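PDB 5I62: potential RNA-dependent RNA polymerase from Human picobirnavirus, which catalyses RNA-directed RNA synthesis from ribonucleoside triphosphates, probably in both transcription and genome replication of the virus. Local coordinates for residues A[36-41]-A[421-426]; A[63-68]-A[455-460]; A[449-454]-A[462-467]. All blocks are in the same frame, centred on the assembly; numbering follows the deposited sequence.

Contact 1: A[36-41]-A[421-426]; sequences TPFYKG and RALGRL
Within 421-426, Leu423 is the first residue to meet the loop 36-41, and it does so at the rim of the Phe38 ring. Its CD2 methyl lies close to the ring plane, 3.9 Å from Phe38 CE2. One turn further on, Leu426 supplies most of the remaining contact by two different means. Its CB sits over a face of the same ring, 4.0 Å from the centroid of Phe38 and 19° off the ring normal, a CH-pi contact, while its CD1 touches Phe38 CZ at 4.0 Å. With CG anti to the backbone N (chi1 -175°), Phe38 swings its ring against this corner of the helix; the opposite face is covered by its own neighbour, Tyr39, through CD2. The phenylalanine is thus held between an aromatic side chain and the helix. The other contribution of Leu426 is polar. Its carbonyl oxygen, near the helix end, takes a hydrogen bond from the hydroxyl of Thr36; Leu426 O and Thr36 OG1 are 2.6 Å apart, and the hydroxyl lies in the carbonyl plane. The same OG1 accepts from Phe38 N at 3.2 Å, forming an ST turn, so a single buried hydroxyl both shapes the loop and fastens it to the helix. Thr36 also pairs through its backbone with Ala427. The contact lies between three helices: Ile47 of helix 44-55 packs on Phe38 and Leu423, Tyr447 of helix 441-451 on Thr36 and Leu426, and helix 460-469 places Phe463 against Leu423 and Cys467 against Leu426.

Contact 2: A[63-68]-A[455-460]; sequences PTLMEF and KYHPLK
A type I beta turn, His457 to Lys460, ends the loop between helices 441-451 and 460-469 and leads into the second, and Leu65 of helix 63-73 packs against its first two residues. The turn is closed by the backbone bond from Lys460 N to His457 O, 3.2 Å long, and Leu459 occupies the N-cap position of the helix that follows. Contact with helix 63-73 is small and passes through one methyl group. Leu65 extends its side chain away from its own helix, CG anti to the backbone N (chi1 179°), and its end meets the CG-CD side of the Pro458 ring: Leu65 CD2 lies 3.7 Å from Pro458 CG and 3.8 Å from Pro458 CD. The same methyl approaches the imidazole obliquely, 4.4 Å from His457 NE2. Val416 touches both Leu65 and His457, and Leu55 of helix 44-55 also packs on the histidine, so apolar groups pack on the ring. Its two nitrogens are nevertheless both engaged. NE2 bonds to the carboxylate of Glu69, further along helix 63-73, which adds a polar tie between the same two elements and would suit a ring protonated on that nitrogen. The second nitrogen, His457 ND1, accepts from Leu459 N at 3.0 Å, with an N-H...N angle of 164° and the donor only 6° out of the ring plane.

Contact 3: A[449-454]-A[462-467]; sequences SIIENV and EFLDFC
Contacts among the non-aromatic side chains centre on Ile451, whose branches spread over Leu464 and Cys467 of the facing helix. CG2 meets Leu464 CD1 at 4.1 Å, the two side chains crossing at about a right angle. The longer branch is anti to the carbonyl carbon (chi1 -69°) and heads for the next turn of the partner helix, bringing Ile451 CD1 to 3.9 Å from Cys467 CB.

Aromatic contacts gather on Phe463. Val454 lays its CG2 methyl 3.7 Å from Phe463 CD2, and Ile451 CG1 adds a looser approach, 4.4 Å from Phe463 CE2; both come in obliquely to the ring. Within its own helix, Cys467 SG sits 3.5 Å above the Phe463 ring plane, displaced toward the rim. Trp51 of helix 44-55 makes an edge-to-face contact with the same phenylalanine.

These residues line the inside of an alpha-helical hairpin: the segments 449-454 and 462-467 run in roughly opposite directions, joined by a short connection, and no hydrogen bond spans them.

The first segment has polar interactions of its own. The chain past Ile451 is tightened by bonds three residues apart, Val454 N to Ile451 O at 2.9 Å and Asn453 N to Ile450 O at 3.1 Å; the Asn453 amide adds a weak bond from ND2 to the same Ile450 oxygen. Glu452 places one carboxylate oxygen on the backbone N of Trp525 and the other on that of Val526, at the start of helix 525-532, while Val526 itself packs on both Ile451 and Leu464.

Overall arrangement
The three contacts lie on the same side of the chain's centre, in a helical region that probably corresponds to the thumb of the polymerase. Contacts 1 and 2 each bring N-terminal residues back to the C-terminal part of the sequence, some 380 residues later, whereas contact 3 is local. Contact 1 closes before contact 3 opens, and contact 2 crosses both along the chain. Centres of contacts 1 and 3 are about 11 Å apart, and Tyr39 OH bonds to Phe466 O; those of contacts 2 and 3 are about 13 Å apart, and Lys460 packs on Val454. The centres of contacts 1 and 2 are about 19 Å apart and these do not touch. N-terminal segments thus reach helix 419-427 and the connection inside the hairpin 441-469 at two separate points.

Contact 1: A[36-41]-A[421-426]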
loop_
_atom_site.group_PDB
_atom_site.type_symbol
_atom_site.label_atom_id
_atom_site.label_comp_id
_atom_site.label_asym_id
_atom_site.label_seq_id
_atom_site.Cartn_x
_atom_site.Cartn_y
_atom_site.Cartn_z
ATOM N N THR A 36 10.800 0.117 -20.601
ATOM C CA THR A 36 11.327 1.482 -20.597
ATOM C C THR A 36 12.539 1.552 -21.529
ATOM O O THR A 36 13.025 0.536 -22.028
ATOM C CB THR A 36 11.714 1.905 -19.174
ATOM O OG1 THR A 36 12.876 1.171 -18.779
ATOM C CG2 THR A 36 10.578 1.674 -18.162
ATOM N N PRO A 37 13.080 2.752 -21.781
ATOM C CA PRO A 37 14.330 2.848 -22.559
ATOM C C PRO A 37 15.577 2.399 -21.808
ATOM O O PRO A 37 16.668 2.416 -22.384
ATOM C CB PRO A 37 14.425 4.346 -22.907
ATOM C CG PRO A 37 13.114 4.950 -22.533
ATOM C CD PRO A 37 12.511 4.081 -21.485
ATOM N N PHE A 38 15.453 2.001 -20.548
ATOM C CA PHE A 38 16.598 1.575 -19.751
ATOM C C PHE A 38 17.300 0.386 -20.405
ATOM O O PHE A 38 16.682 -0.655 -20.633
ATOM C CB PHE A 38 16.106 1.217 -18.348
ATOM C CG PHE A 38 17.191 0.875 -17.369
ATOM C CD1 PHE A 38 18.123 1.827 -16.976
ATOM C CD2 PHE A 38 17.236 -0.384 -16.786
ATOM C CE1 PHE A 38 19.115 1.509 -16.049
ATOM C CE2 PHE A 38 18.218 -0.706 -15.862
ATOM C CZ PHE A 38 19.158 0.250 -15.488
ATOM N N TYR A 39 18.594 0.540 -20.693
ATOM C CA TYR A 39 19.375 -0.485 -21.390
ATOM C C TYR A 39 18.644 -0.992 -22.638
ATOM O O TYR A 39 18.555 -2.192 -22.902
ATOM C CB TYR A 39 19.743 -1.640 -20.457
ATOM C CG TYR A 39 20.996 -1.363 -19.658
ATOM C CD1 TYR A 39 22.223 -1.265 -20.292
ATOM C CD2 TYR A 39 20.956 -1.226 -18.274
ATOM C CE1 TYR A 39 23.376 -1.016 -19.584
ATOM C CE2 TYR A 39 22.108 -0.977 -17.547
ATOM C CZ TYR A 39 23.315 -0.869 -18.213
ATOM O OH TYR A 39 24.476 -0.620 -17.518
ATOM N N LYS A 40 18.118 -0.050 -23.413
ATOM C CA LYS A 40 17.463 -0.396 -24.665
ATOM C C LYS A 40 18.381 -1.259 -25.521
ATOM O O LYS A 40 19.587 -1.020 -25.598
ATOM C CB LYS A 40 17.065 0.871 -25.410
ATOM C CG LYS A 40 16.267 0.621 -26.671
ATOM C CD LYS A 40 15.979 1.943 -27.351
ATOM C CE LYS A 40 15.204 1.769 -28.647
ATOM N NZ LYS A 40 15.041 3.098 -29.301
ATOM N N GLY A 41 17.807 -2.293 -26.142
ATOM C CA GLY A 41 18.587 -3.256 -26.890
ATOM C C GLY A 41 19.070 -4.444 -26.088
ATOM O O GLY A 41 19.640 -5.377 -26.672
ATOM N N ARG A 421 15.202 -6.190 -7.485
ATOM C CA ARG A 421 13.866 -5.618 -7.624
ATOM C C ARG A 421 13.925 -4.237 -8.263
ATOM O O ARG A 421 13.097 -3.909 -9.129
ATOM C CB ARG A 421 13.170 -5.548 -6.271
ATOM C CG ARG A 421 11.723 -5.048 -6.349
ATOM C CD ARG A 421 11.030 -5.325 -5.033
ATOM N NE ARG A 421 9.602 -5.018 -5.005
ATOM C CZ ARG A 421 8.642 -5.816 -5.468
ATOM N NH1 ARG A 421 8.940 -6.977 -6.057
ATOM N NH2 ARG A 421 7.373 -5.444 -5.353
ATOM N N ALA A 422 14.900 -3.418 -7.855
ATOM C CA ALA A 422 15.058 -2.095 -8.451
ATOM C C ALA A 422 15.276 -2.195 -9.955
ATOM O O ALA A 422 14.644 -1.471 -10.734
ATOM C CB ALA A 422 16.214 -1.345 -7.783
ATOM N N LEU A 423 16.170 -3.092 -10.385
ATOM C CA LEU A 423 16.464 -3.231 -11.812
ATOM C C LEU A 423 15.221 -3.606 -12.607
ATOM O O LEU A 423 14.994 -3.080 -13.702
ATOM C CB LEU A 423 17.551 -4.271 -12.035
ATOM C CG LEU A 423 18.972 -3.834 -11.740
ATOM C CD1 LEU A 423 19.906 -5.013 -11.947
ATOM C CD2 LEU A 423 19.335 -2.683 -12.689
ATOM N N GLY A 424 14.422 -4.542 -12.089
ATOM C CA GLY A 424 13.190 -4.903 -12.774
ATOM C C GLY A 424 12.267 -3.712 -12.960
ATOM O O GLY A 424 11.658 -3.537 -14.019
ATOM N N ARG A 425 12.165 -2.860 -11.933
ATOM C CA ARG A 425 11.298 -1.690 -12.023
ATOM C C ARG A 425 11.878 -0.626 -12.944
ATOM O O ARG A 425 11.127 0.102 -13.599
ATOM C CB ARG A 425 11.054 -1.114 -10.638
ATOM C CG ARG A 425 10.331 -2.088 -9.759
ATOM C CD ARG A 425 9.652 -1.428 -8.598
ATOM N NE ARG A 425 8.712 -2.378 -8.022
ATOM C CZ ARG A 425 7.595 -2.036 -7.398
ATOM N NH1 ARG A 425 7.280 -0.750 -7.265
ATOM N NH2 ARG A 425 6.796 -2.974 -6.911
ATOM N N LEU A 426 13.204 -0.491 -12.977
ATOM C CA LEU A 426 13.816 0.436 -13.925
ATOM C C LEU A 426 13.554 -0.005 -15.361
ATOM O O LEU A 426 13.397 0.831 -16.263
ATOM C CB LEU A 426 15.313 0.539 -13.653
ATOM C CG LEU A 426 15.701 1.240 -12.353
ATOM C CD1 LEU A 426 17.201 1.132 -12.120
ATOM C CD2 LEU A 426 15.254 2.692 -12.370
#

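Contact 2: A[63-68]-A[455-460]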
loop_
_atom_site.group_PDB
_atom_site.type_symbol
_atom_site.label_atom_id
_atom_site.label_comp_id
_atom_site.label_asym_id
_atom_site.label_seq_id
_atom_site.Cartn_x
_atom_site.Cartn_y
_atom_site.Cartn_z
ATOM N N PRO A 63 25.321 -13.388 3.363
ATOM C CA PRO A 63 24.598 -14.422 2.609
ATOM C C PRO A 63 23.081 -14.338 2.729
ATOM O O PRO A 63 22.393 -14.726 1.778
ATOM C CB PRO A 63 25.131 -15.731 3.204
ATOM C CG PRO A 63 25.528 -15.374 4.585
ATOM C CD PRO A 63 26.062 -13.958 4.506
ATOM N N THR A 64 22.528 -13.871 3.856
ATOM C CA THR A 64 21.080 -13.725 3.900
ATOM C C THR A 64 20.607 -12.525 3.074
ATOM O O THR A 64 19.449 -12.511 2.646
ATOM C CB THR A 64 20.553 -13.625 5.346
ATOM O OG1 THR A 64 20.926 -12.372 5.937
ATOM C CG2 THR A 64 21.093 -14.778 6.197
ATOM N N LEU A 65 21.467 -11.526 2.844
ATOM C CA LEU A 65 21.113 -10.464 1.899
ATOM C C LEU A 65 21.062 -11.008 0.478
ATOM O O LEU A 65 20.194 -10.620 -0.316
ATOM C CB LEU A 65 22.098 -9.298 1.987
ATOM C CG LEU A 65 21.820 -8.140 1.007
ATOM C CD1 LEU A 65 20.401 -7.585 1.164
ATOM C CD2 LEU A 65 22.826 -7.029 1.160
ATOM N N MET A 66 21.985 -11.919 0.146
ATOM C CA MET A 66 21.956 -12.576 -1.157
ATOM C C MET A 66 20.700 -13.425 -1.315
ATOM O O MET A 66 20.089 -13.441 -2.391
ATOM C CB MET A 66 23.215 -13.423 -1.348
ATOM C CG MET A 66 23.362 -14.078 -2.732
ATOM S SD MET A 66 23.403 -12.905 -4.123
ATOM C CE MET A 66 24.606 -11.757 -3.549
ATOM N N GLU A 67 20.297 -14.139 -0.258
ATOM C CA GLU A 67 19.049 -14.902 -0.317
ATOM C C GLU A 67 17.859 -13.993 -0.568
ATOM O O GLU A 67 16.955 -14.343 -1.331
ATOM C CB GLU A 67 18.812 -15.670 0.978
ATOM C CG GLU A 67 19.750 -16.806 1.228
ATOM C CD GLU A 67 19.984 -17.012 2.724
ATOM O OE1 GLU A 67 21.129 -17.341 3.118
ATOM O OE2 GLU A 67 19.026 -16.802 3.511
ATOM N N PHE A 68 17.826 -12.847 0.114
ATOM C CA PHE A 68 16.771 -11.854 -0.073
ATOM C C PHE A 68 16.739 -11.364 -1.515
ATOM O O PHE A 68 15.677 -11.314 -2.142
ATOM C CB PHE A 68 17.024 -10.718 0.918
ATOM C CG PHE A 68 16.258 -9.442 0.660
ATOM C CD1 PHE A 68 14.954 -9.290 1.099
ATOM C CD2 PHE A 68 16.890 -8.357 0.076
ATOM C CE1 PHE A 68 14.275 -8.089 0.912
ATOM C CE2 PHE A 68 16.216 -7.157 -0.112
ATOM C CZ PHE A 68 14.900 -7.031 0.316
ATOM N N LYS A 455 19.450 3.150 -1.170
ATOM C CA LYS A 455 20.401 4.089 -0.568
ATOM C C LYS A 455 21.212 3.508 0.595
ATOM O O LYS A 455 22.156 4.167 1.041
ATOM C CB LYS A 455 19.668 5.327 -0.077
ATOM C CG LYS A 455 18.775 5.018 1.123
ATOM C CD LYS A 455 17.686 6.054 1.306
ATOM C CE LYS A 455 18.030 7.017 2.419
ATOM N NZ LYS A 455 17.026 8.106 2.525
ATOM N N TYR A 456 20.872 2.324 1.115
ATOM C CA TYR A 456 21.688 1.698 2.152
ATOM C C TYR A 456 22.284 0.373 1.718
ATOM O O TYR A 456 22.861 -0.336 2.551
ATOM C CB TYR A 456 20.888 1.493 3.431
ATOM C CG TYR A 456 20.450 2.773 4.071
ATOM C CD1 TYR A 456 21.386 3.682 4.551
ATOM C CD2 TYR A 456 19.107 3.065 4.222
ATOM C CE1 TYR A 456 20.996 4.856 5.145
ATOM C CE2 TYR A 456 18.706 4.230 4.826
ATOM C CZ TYR A 456 19.652 5.119 5.288
ATOM O OH TYR A 456 19.255 6.288 5.886
ATOM N N HIS A 457 22.132 0.008 0.453
ATOM C CA HIS A 457 22.672 -1.246 -0.031
ATOM C C HIS A 457 24.193 -1.180 0.009
ATOM O O HIS A 457 24.777 -0.136 -0.298
ATOM C CB HIS A 457 22.177 -1.490 -1.457
ATOM C CG HIS A 457 22.326 -2.895 -1.953
ATOM N ND1 HIS A 457 23.531 -3.419 -2.364
ATOM C CD2 HIS A 457 21.407 -3.872 -2.146
ATOM C CE1 HIS A 457 23.352 -4.662 -2.775
ATOM N NE2 HIS A 457 22.071 -4.960 -2.654
ATOM N N PRO A 458 24.865 -2.265 0.376
ATOM C CA PRO A 458 26.338 -2.239 0.399
ATOM C C PRO A 458 26.961 -1.880 -0.943
ATOM O O PRO A 458 28.059 -1.314 -0.971
ATOM C CB PRO A 458 26.711 -3.664 0.835
ATOM C CG PRO A 458 25.508 -4.501 0.517
ATOM C CD PRO A 458 24.321 -3.582 0.752
ATOM N N LEU A 459 26.280 -2.171 -2.056
ATOM C CA LEU A 459 26.815 -1.948 -3.397
ATOM C C LEU A 459 26.116 -0.800 -4.117
ATOM O O LEU A 459 26.050 -0.781 -5.347
ATOM C CB LEU A 459 26.710 -3.218 -4.232
ATOM C CG LEU A 459 27.541 -4.409 -3.763
ATOM C CD1 LEU A 459 27.314 -5.574 -4.706
ATOM C CD2 LEU A 459 29.013 -4.044 -3.692
ATOM N N LYS A 460 25.592 0.168 -3.367
ATOM C CA LYS A 460 24.767 1.194 -3.989
ATOM C C LYS A 460 25.567 2.033 -4.980
ATOM O O LYS A 460 25.024 2.484 -5.993
ATOM C CB LYS A 460 24.139 2.076 -2.929
ATOM C CG LYS A 460 25.154 2.772 -2.067
ATOM C CD LYS A 460 24.465 3.552 -0.984
ATOM C CE LYS A 460 25.477 4.162 -0.029
ATOM N NZ LYS A 460 24.939 5.404 0.568
#

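Contact 3: A[449-454]-A[462-467]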
loop_
_atom_site.group_PDB
_atom_site.type_symbol
_atom_site.label_atom_id
_atom_site.label_comp_id
_atom_site.label_asym_id
_atom_site.label_seq_id
_atom_site.Cartn_x
_atom_site.Cartn_y
_atom_site.Cartn_z
ATOM N N SER A 449 13.360 7.851 -8.281
ATOM C CA SER A 449 12.541 7.386 -7.169
ATOM C C SER A 449 12.740 5.897 -6.914
ATOM O O SER A 449 12.680 5.453 -5.762
ATOM C CB SER A 449 11.078 7.717 -7.429
ATOM O OG SER A 449 10.567 6.919 -8.480
ATOM N N ILE A 450 12.986 5.110 -7.966
ATOM C CA ILE A 450 13.272 3.690 -7.773
ATOM C C ILE A 450 14.644 3.512 -7.144
ATOM O O ILE A 450 14.800 2.803 -6.145
ATOM C CB ILE A 450 13.171 2.923 -9.106
ATOM C CG1 ILE A 450 11.726 2.904 -9.616
ATOM C CG2 ILE A 450 13.720 1.501 -8.945
ATOM C CD1 ILE A 450 11.605 2.555 -11.104
ATOM N N ILE A 451 15.659 4.153 -7.729
ATOM C CA ILE A 451 17.036 3.949 -7.283
ATOM C C ILE A 451 17.220 4.443 -5.854
ATOM O O ILE A 451 17.983 3.858 -5.079
ATOM C CB ILE A 451 18.025 4.623 -8.258
ATOM C CG1 ILE A 451 18.028 3.888 -9.600
ATOM C CG2 ILE A 451 19.446 4.683 -7.659
ATOM C CD1 ILE A 451 18.587 4.703 -10.792
ATOM N N GLU A 452 16.496 5.501 -5.468
ATOM C CA GLU A 452 16.645 6.045 -4.120
ATOM C C GLU A 452 16.414 4.976 -3.052
ATOM O O GLU A 452 16.997 5.045 -1.966
ATOM C CB GLU A 452 15.695 7.235 -3.928
ATOM C CG GLU A 452 15.761 7.950 -2.553
ATOM C CD GLU A 452 17.162 8.442 -2.164
ATOM O OE1 GLU A 452 18.093 8.387 -3.001
ATOM O OE2 GLU A 452 17.328 8.905 -1.005
ATOM N N ASN A 453 15.611 3.957 -3.366
ATOM C CA ASN A 453 15.323 2.894 -2.409
ATOM C C ASN A 453 16.572 2.141 -1.963
ATOM O O ASN A 453 16.613 1.649 -0.831
ATOM C CB ASN A 453 14.314 1.923 -3.009
ATOM C CG ASN A 453 12.957 2.539 -3.171
ATOM O OD1 ASN A 453 12.406 3.087 -2.219
ATOM N ND2 ASN A 453 12.417 2.476 -4.376
ATOM N N VAL A 454 17.598 2.034 -2.814
ATOM C CA VAL A 454 18.761 1.211 -2.478
ATOM C C VAL A 454 19.842 2.032 -1.777
ATOM O O VAL A 454 21.007 1.632 -1.733
ATOM C CB VAL A 454 19.323 0.495 -3.721
ATOM C CG1 VAL A 454 18.207 -0.243 -4.465
ATOM C CG2 VAL A 454 20.022 1.494 -4.662
ATOM N N GLU A 462 28.268 1.082 -6.842
ATOM C CA GLU A 462 28.400 0.278 -8.049
ATOM C C GLU A 462 27.069 0.189 -8.774
ATOM O O GLU A 462 27.015 0.276 -10.007
ATOM C CB GLU A 462 28.911 -1.119 -7.710
ATOM C CG GLU A 462 30.338 -1.158 -7.166
ATOM C CD GLU A 462 30.428 -0.872 -5.667
ATOM O OE1 GLU A 462 29.431 -0.418 -5.057
ATOM O OE2 GLU A 462 31.513 -1.103 -5.089
ATOM N N PHE A 463 25.983 0.029 -8.016
ATOM C CA PHE A 463 24.671 -0.068 -8.630
ATOM C C PHE A 463 24.331 1.208 -9.389
ATOM O O PHE A 463 23.805 1.147 -10.508
ATOM C CB PHE A 463 23.615 -0.367 -7.574
ATOM C CG PHE A 463 22.261 -0.619 -8.153
ATOM C CD1 PHE A 463 22.023 -1.775 -8.883
ATOM C CD2 PHE A 463 21.236 0.307 -7.999
ATOM C CE1 PHE A 463 20.778 -2.024 -9.432
ATOM C CE2 PHE A 463 19.978 0.064 -8.544
ATOM C CZ PHE A 463 19.753 -1.107 -9.263
ATOM N N LEU A 464 24.658 2.370 -8.812
ATOM C CA LEU A 464 24.382 3.639 -9.480
ATOM C C LEU A 464 25.189 3.780 -10.768
ATOM O O LEU A 464 24.659 4.220 -11.793
ATOM C CB LEU A 464 24.676 4.797 -8.537
ATOM C CG LEU A 464 24.319 6.175 -9.084
ATOM C CD1 LEU A 464 22.823 6.269 -9.408
ATOM C CD2 LEU A 464 24.734 7.248 -8.090
ATOM N N ASP A 465 26.479 3.427 -10.730
ATOM C CA ASP A 465 27.289 3.473 -11.943
ATOM C C ASP A 465 26.726 2.530 -12.997
ATOM O O ASP A 465 26.696 2.858 -14.187
ATOM C CB ASP A 465 28.742 3.120 -11.630
ATOM C CG ASP A 465 29.455 4.198 -10.814
ATOM O OD1 ASP A 465 29.045 5.376 -10.874
ATOM O OD2 ASP A 465 30.430 3.860 -10.106
ATOM N N PHE A 466 26.254 1.357 -12.574
ATOM C CA PHE A 466 25.597 0.444 -13.501
ATOM C C PHE A 466 24.349 1.070 -14.114
ATOM O O PHE A 466 24.094 0.921 -15.311
ATOM C CB PHE A 466 25.233 -0.857 -12.784
ATOM C CG PHE A 466 24.611 -1.887 -13.684
ATOM C CD1 PHE A 466 25.398 -2.652 -14.527
ATOM C CD2 PHE A 466 23.239 -2.079 -13.701
ATOM C CE1 PHE A 466 24.831 -3.610 -15.351
ATOM C CE2 PHE A 466 22.659 -3.030 -14.531
ATOM C CZ PHE A 466 23.457 -3.797 -15.358
ATOM N N CYS A 467 23.542 1.755 -13.303
ATOM C CA CYS A 467 22.309 2.348 -13.817
ATOM C C CYS A 467 22.588 3.541 -14.732
ATOM O O CYS A 467 21.887 3.741 -15.733
ATOM C CB CYS A 467 21.411 2.752 -12.654
ATOM S SG CYS A 467 20.742 1.290 -11.765
#